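Local coordinates for gamma-glutamyl phosphate reductase (PDB 1VLU), which catalyses the NADPH-dependent reduction of gamma-glutamyl phosphate to glutamate semialdehyde and phosphate, the second step of proline biosynthesis from glutamate, at residues A[135-138]-A[139-142]; A[143-146]-A[147-151]; A[201-204]-A[205-208]. One frame throughout, in Å; residues are numbered along the deposited sequence.

Contact 1: A[135-138]-A[139-142]; sequences ESRP and EVIA
Arg137 meets both Glu139 and Val140 as the chain turns from strand 118-134 into helix 139-151. Its CB lies 3.3 Å from Glu139 OE1. Its CG packs on Val140 CG2 at 3.8 Å. CG sits between the backbone N and the carbonyl carbon (chi1 43°), and bends at chi2 and chi3 then swing the rest of the chain back over its own segment. At the far end NE donates to Glu135 O, 2.7 Å away and in the guanidinium plane. That bond probably limits the rotation of the guanidinium and ties it to its own segment. The Arg137 side chain also touches Leu76 and Arg79 of helix 74-80.

Backbone bonds join the loop to the helix. Val140 N donates to Arg137 O at 3.1 Å, and Ile141 N makes a weak bond to Pro138 O. Glu139 folds back at chi2 (92°), which lays OE1 against the Arg137-Pro138 peptide, 3.0 Å from Arg137 C and 3.3 Å from Pro138 CD. Pro138 itself is buried against Ser163 and Thr166. Arg137 NE and Glu139 OE1 are 6.6 Å apart, so the opposite charges form no salt bridge here. Their attraction is probably weak beside the NE bond to the Glu135 carbonyl.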
loop_
_atom_site.group_PDB
_atom_site.type_symbol
_atom_site.label_atom_id
_atom_site.label_comp_id
_atom_site.label_asym_id
_atom_site.label_seq_id
_atom_site.Cartn_x
_atom_site.Cartn_y
_atom_site.Cartn_z
ATOM N N GLU A 135 -16.366 -15.571 9.124
ATOM C CA GLU A 135 -17.155 -16.689 8.673
ATOM C C GLU A 135 -17.813 -17.356 9.862
ATOM O O GLU A 135 -17.167 -17.607 10.883
ATOM C CB GLU A 135 -16.344 -17.661 7.812
ATOM C CG GLU A 135 -14.997 -18.069 8.378
ATOM C CD GLU A 135 -14.070 -18.691 7.332
ATOM O OE1 GLU A 135 -14.364 -18.604 6.114
ATOM O OE2 GLU A 135 -13.030 -19.259 7.739
ATOM N N SER A 136 -19.126 -17.544 9.726
ATOM C CA SER A 136 -19.957 -18.341 10.621
ATOM C C SER A 136 -19.943 -17.995 12.101
ATOM O O SER A 136 -20.050 -18.895 12.938
ATOM C CB SER A 136 -19.648 -19.831 10.447
ATOM O OG SER A 136 -20.683 -20.621 11.007
ATOM N N ARG A 137 -19.833 -16.720 12.441
ATOM C CA ARG A 137 -19.941 -16.338 13.849
ATOM C C ARG A 137 -20.642 -14.989 14.023
ATOM O O ARG A 137 -19.991 -13.963 14.119
ATOM C CB ARG A 137 -18.599 -16.453 14.612
ATOM C CG ARG A 137 -17.351 -15.938 13.905
ATOM C CD ARG A 137 -16.096 -16.750 14.276
ATOM N NE ARG A 137 -15.785 -17.747 13.243
ATOM C CZ ARG A 137 -14.751 -18.590 13.264
ATOM N NH1 ARG A 137 -13.896 -18.586 14.280
ATOM N NH2 ARG A 137 -14.572 -19.446 12.259
ATOM N N PRO A 138 -21.990 -15.005 14.090
ATOM C CA PRO A 138 -22.819 -13.789 14.122
ATOM C C PRO A 138 -22.560 -12.829 15.304
ATOM O O PRO A 138 -22.912 -11.655 15.211
ATOM C CB PRO A 138 -24.258 -14.343 14.181
ATOM C CG PRO A 138 -24.158 -15.764 13.723
ATOM C CD PRO A 138 -22.815 -16.230 14.159
ATOM N N GLU A 139 -21.983 -13.334 16.398
ATOM C CA GLU A 139 -21.567 -12.499 17.538
ATOM C C GLU A 139 -20.656 -11.335 17.112
ATOM O O GLU A 139 -20.721 -10.251 17.693
ATOM C CB GLU A 139 -20.816 -13.311 18.607
ATOM C CG GLU A 139 -21.342 -14.699 18.906
ATOM C CD GLU A 139 -20.661 -15.777 18.068
ATOM O OE1 GLU A 139 -20.954 -15.853 16.858
ATOM O OE2 GLU A 139 -19.849 -16.559 18.620
ATOM N N VAL A 140 -19.807 -11.590 16.111
ATOM C CA VAL A 140 -18.875 -10.614 15.533
ATOM C C VAL A 140 -19.542 -9.275 15.210
ATOM O O VAL A 140 -19.008 -8.214 15.556
ATOM C CB VAL A 140 -18.171 -11.183 14.255
ATOM C CG1 VAL A 140 -17.473 -10.085 13.458
ATOM C CG2 VAL A 140 -17.172 -12.260 14.629
ATOM N N ILE A 141 -20.709 -9.331 14.563
ATOM C CA ILE A 141 -21.471 -8.129 14.219
ATOM C C ILE A 141 -21.604 -7.182 15.420
ATOM O O ILE A 141 -21.319 -5.991 15.306
ATOM C CB ILE A 141 -22.860 -8.470 13.610
ATOM C CG1 ILE A 141 -22.687 -9.154 12.249
ATOM C CG2 ILE A 141 -23.719 -7.217 13.492
ATOM C CD1 ILE A 141 -23.852 -9.996 11.808
ATOM N N ALA A 142 -22.000 -7.718 16.572
ATOM C CA ALA A 142 -22.147 -6.900 17.773
ATOM C C ALA A 142 -20.809 -6.432 18.372
ATOM O O ALA A 142 -20.686 -5.281 18.749
ATOM C CB ALA A 142 -22.977 -7.623 18.808
#

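Contact 2: A[143-146]-A[147-151]; sequences NITA and LSIKS
Asn143 lays its side-chain amide against Leu147 CD1, one turn further along helix 139-151. This helix is the crossover of a beta-alpha-beta unit and links the parallel strands 118-134 and 154-158. CG of Asn143 is anti to the backbone N (chi1 177°), which brings OD1 to 3.6 Å from Leu147 CD1 and ND2 to 3.7 Å. The methyl touches both arms of the amide. With an alanine here the amide is gone, and Leu147 CD1 is likely to lose packing on that side.

On another side of the helix, Thr145 and Ile149 run alongside each other, with Thr145 CG2 3.7 Å from Ile149 CD1. Thr145 OG1 is engaged within the helix by Ile141 O. Leu147 also packs on Val98 of helix 87-100 and on the loop residues Val425, Leu427 and Leu430, while Ile149 packs on Arg38, Ile41 and Leu42 of helix 35-51.

Four backbone bonds of the alpha-helical i to i+4 kind join the segments. Leu147 N to Asn143 O, at 2.9 Å, is nearly straight (170°). Ile144 O takes Ser148 N and, weakly, Ser148 OG. Lys150 NZ bonds to Asn35 OD1, Ser39 OG and Leu101 O. Leu147 O is gripped twice by Ser151, by N at 3.1 Å and by OG at 2.7 Å.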
loop_
_atom_site.group_PDB
_atom_site.type_symbol
_atom_site.label_atom_id
_atom_site.label_comp_id
_atom_site.label_asym_id
_atom_site.label_seq_id
_atom_site.Cartn_x
_atom_site.Cartn_y
_atom_site.Cartn_z
ATOM N N ASN A 143 -19.828 -7.326 18.471
ATOM C CA ASN A 143 -18.532 -7.014 19.088
ATOM C C ASN A 143 -17.791 -5.919 18.311
ATOM O O ASN A 143 -17.291 -4.944 18.886
ATOM C CB ASN A 143 -17.675 -8.290 19.193
ATOM C CG ASN A 143 -16.270 -8.024 19.754
ATOM O OD1 ASN A 143 -15.253 -8.276 19.081
ATOM N ND2 ASN A 143 -16.208 -7.520 20.992
ATOM N N ILE A 144 -17.749 -6.082 16.994
ATOM C CA ILE A 144 -17.064 -5.167 16.104
ATOM C C ILE A 144 -17.787 -3.843 15.949
ATOM O O ILE A 144 -17.161 -2.797 15.949
ATOM C CB ILE A 144 -16.795 -5.832 14.744
ATOM C CG1 ILE A 144 -15.565 -6.746 14.844
ATOM C CG2 ILE A 144 -16.603 -4.789 13.626
ATOM C CD1 ILE A 144 -14.293 -6.031 15.211
ATOM N N THR A 145 -19.098 -3.871 15.809
ATOM C CA THR A 145 -19.865 -2.634 15.810
ATOM C C THR A 145 -19.548 -1.848 17.085
ATOM O O THR A 145 -19.264 -0.664 17.026
ATOM C CB THR A 145 -21.404 -2.923 15.669
ATOM O OG1 THR A 145 -21.698 -3.336 14.326
ATOM C CG2 THR A 145 -22.254 -1.706 16.012
ATOM N N ALA A 146 -19.594 -2.506 18.242
ATOM C CA ALA A 146 -19.308 -1.837 19.513
ATOM C C ALA A 146 -17.876 -1.269 19.566
ATOM O O ALA A 146 -17.694 -0.078 19.797
ATOM C CB ALA A 146 -19.614 -2.776 20.723
ATOM N N LEU A 147 -16.874 -2.105 19.298
ATOM C CA LEU A 147 -15.476 -1.677 19.331
ATOM C C LEU A 147 -15.125 -0.579 18.355
ATOM O O LEU A 147 -14.269 0.254 18.669
ATOM C CB LEU A 147 -14.530 -2.856 19.098
ATOM C CG LEU A 147 -14.419 -3.894 20.209
ATOM C CD1 LEU A 147 -13.675 -5.096 19.680
ATOM C CD2 LEU A 147 -13.746 -3.309 21.441
ATOM N N SER A 148 -15.755 -0.591 17.177
ATOM C CA SER A 148 -15.532 0.418 16.141
ATOM C C SER A 148 -16.050 1.787 16.493
ATOM O O SER A 148 -15.363 2.785 16.316
ATOM C CB SER A 148 -16.237 0.018 14.849
ATOM O OG SER A 148 -15.457 -0.908 14.134
ATOM N N ILE A 149 -17.304 1.849 16.912
ATOM C CA ILE A 149 -17.901 3.125 17.232
ATOM C C ILE A 149 -17.196 3.698 18.454
ATOM O O ILE A 149 -16.826 4.854 18.453
ATOM C CB ILE A 149 -19.422 2.991 17.440
ATOM C CG1 ILE A 149 -20.108 2.777 16.088
ATOM C CG2 ILE A 149 -19.992 4.214 18.208
ATOM C CD1 ILE A 149 -21.342 1.883 16.173
ATOM N N LYS A 150 -16.967 2.863 19.462
ATOM C CA LYS A 150 -16.244 3.261 20.664
ATOM C C LYS A 150 -14.851 3.837 20.379
ATOM O O LYS A 150 -14.445 4.845 20.971
ATOM C CB LYS A 150 -16.144 2.069 21.620
ATOM C CG LYS A 150 -15.623 2.386 23.020
ATOM C CD LYS A 150 -16.429 3.466 23.708
ATOM C CE LYS A 150 -16.012 3.581 25.170
ATOM N NZ LYS A 150 -16.750 4.706 25.781
ATOM N N SER A 151 -14.115 3.199 19.482
ATOM C CA SER A 151 -12.777 3.649 19.162
ATOM C C SER A 151 -12.700 4.704 18.062
ATOM O O SER A 151 -11.617 5.151 17.722
ATOM C CB SER A 151 -11.867 2.456 18.864
ATOM O OG SER A 151 -12.252 1.777 17.704
#

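Contact 3: A[201-204]-A[205-208]; sequences VSDL and LDQD
Gln207 sets CG anti to its carbonyl carbon (chi1 -54°) and bends again at chi2 (-50°), which curls the side-chain amide back to the carbonyl of Asp203. NE2 donates to Asp203 O at 3.0 Å, and that oxygen lies close to the amide plane. Seen from the carbonyl, NE2 comes from above its plane. Asp206 N reaches the same oxygen, also at 3.0 Å, from the opposite face. Two donors therefore grip Asp203 O, one on each side, and hold the peptide that follows Asp203. Gln207 CG also lies 3.6 Å from both Asp203 O and Leu204 O.

Leu204 to Asp206 form a short 3-10 turn in the loop between strands 192-194 and 213-217. Bonds here run from residue i+3 to residue i. Gln207 N donates to Leu204 O at 3.2 Å, and Leu205 N makes a weak bond to Ser202 O. Gln207 is then the centre of an inverse gamma turn, which redirects the chain where the 3-10 turn gives out. The side chains of Leu204 and Leu205 both touch Leu131 of strand 118-134. Gln207 rests on Gln17 and Ala20 of helix 15-30. Asp208 packs on Lys231 of the second subunit.

Asp203 and Asp206 cross with their carboxylate planes 48° apart. Asp203 OD1 and Asp206 OD2 come within 3.5 Å. Two like charges so close may raise the proton affinity of one of them. Asp206 CB lies 3.3 Å from Asp203 O.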
loop_
_atom_site.group_PDB
_atom_site.type_symbol
_atom_site.label_atom_id
_atom_site.label_comp_id
_atom_site.label_asym_id
_atom_site.label_seq_id
_atom_site.Cartn_x
_atom_site.Cartn_y
_atom_site.Cartn_z
ATOM N N VAL A 201 -18.185 -6.721 -2.752
ATOM C CA VAL A 201 -17.491 -7.870 -3.353
ATOM C C VAL A 201 -16.007 -7.953 -2.946
ATOM O O VAL A 201 -15.575 -7.249 -2.025
ATOM C CB VAL A 201 -17.675 -7.928 -4.912
ATOM C CG1 VAL A 201 -19.166 -7.995 -5.280
ATOM C CG2 VAL A 201 -16.990 -6.753 -5.610
ATOM N N SER A 202 -15.238 -8.821 -3.610
ATOM C CA SER A 202 -13.806 -8.992 -3.289
ATOM C C SER A 202 -12.952 -7.805 -3.758
ATOM O O SER A 202 -11.753 -7.722 -3.445
ATOM C CB SER A 202 -13.259 -10.329 -3.820
ATOM O OG SER A 202 -13.725 -10.601 -5.130
ATOM N N ASP A 203 -13.597 -6.900 -4.506
ATOM C CA ASP A 203 -13.046 -5.587 -4.858
ATOM C C ASP A 203 -12.738 -4.694 -3.645
ATOM O O ASP A 203 -11.916 -3.785 -3.759
ATOM C CB ASP A 203 -13.991 -4.840 -5.809
ATOM C CG ASP A 203 -13.614 -4.998 -7.270
ATOM O OD1 ASP A 203 -12.638 -5.717 -7.576
ATOM O OD2 ASP A 203 -14.305 -4.394 -8.123
ATOM N N LEU A 204 -13.405 -4.942 -2.510
ATOM C CA LEU A 204 -13.153 -4.210 -1.255
ATOM C C LEU A 204 -11.732 -4.350 -0.735
ATOM O O LEU A 204 -11.205 -3.424 -0.137
ATOM C CB LEU A 204 -14.121 -4.637 -0.148
ATOM C CG LEU A 204 -15.522 -4.041 -0.108
ATOM C CD1 LEU A 204 -16.396 -4.765 0.929
ATOM C CD2 LEU A 204 -15.510 -2.537 0.129
ATOM N N LEU A 205 -11.130 -5.518 -0.943
ATOM C CA LEU A 205 -9.737 -5.773 -0.601
ATOM C C LEU A 205 -8.719 -4.988 -1.446
ATOM O O LEU A 205 -7.525 -4.938 -1.103
ATOM C CB LEU A 205 -9.455 -7.269 -0.649
ATOM C CG LEU A 205 -9.980 -8.068 0.549
ATOM C CD1 LEU A 205 -9.941 -9.568 0.289
ATOM C CD2 LEU A 205 -9.235 -7.721 1.831
ATOM N N ASP A 206 -9.197 -4.367 -2.530
ATOM C CA ASP A 206 -8.382 -3.495 -3.373
ATOM C C ASP A 206 -8.451 -2.012 -2.950
ATOM O O ASP A 206 -7.747 -1.168 -3.521
ATOM C CB ASP A 206 -8.820 -3.618 -4.847
ATOM C CG ASP A 206 -8.651 -5.033 -5.412
ATOM O OD1 ASP A 206 -7.867 -5.834 -4.847
ATOM O OD2 ASP A 206 -9.307 -5.339 -6.438
ATOM N N GLN A 207 -9.281 -1.692 -1.956
ATOM C CA GLN A 207 -9.526 -0.292 -1.599
ATOM C C GLN A 207 -8.565 0.236 -0.558
ATOM O O GLN A 207 -8.980 0.887 0.369
ATOM C CB GLN A 207 -10.977 -0.078 -1.123
ATOM C CG GLN A 207 -12.067 -0.559 -2.105
ATOM C CD GLN A 207 -11.831 -0.038 -3.500
ATOM O OE1 GLN A 207 -11.545 1.149 -3.682
ATOM N NE2 GLN A 207 -11.921 -0.924 -4.494
ATOM N N ASP A 208 -7.274 -0.003 -0.729
ATOM C CA ASP A 208 -6.307 0.421 0.266
ATOM C C ASP A 208 -6.014 1.922 0.341
ATOM O O ASP A 208 -5.287 2.353 1.242
ATOM C CB ASP A 208 -5.027 -0.393 0.162
ATOM C CG ASP A 208 -4.168 0.010 -1.003
ATOM O OD1 ASP A 208 -4.710 0.343 -2.078
ATOM O OD2 ASP A 208 -2.931 -0.026 -0.826
#

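Contacts 1 and 2 follow each other on helix 139-151, with centres 13 Å apart. Both are buried. Contact 1 is the entry to the helix, where an arginine and a glutamate lie beside the turn. Contact 2 is its later part, with regular backbone bonds and a mix of apolar and polar side chains. Contact 3 stands apart: its centre is about 20 Å from that of contact 1 and 21 Å from that of contact 2, with no touch to either. It is only partly buried, and its loop also reaches the second subunit. Its backbone bonds are mostly of the 3-10 kind, joined by one from a glutamine side chain, and it brings two carboxylates together. Contacts 2 and 3 both pack against strand 118-134.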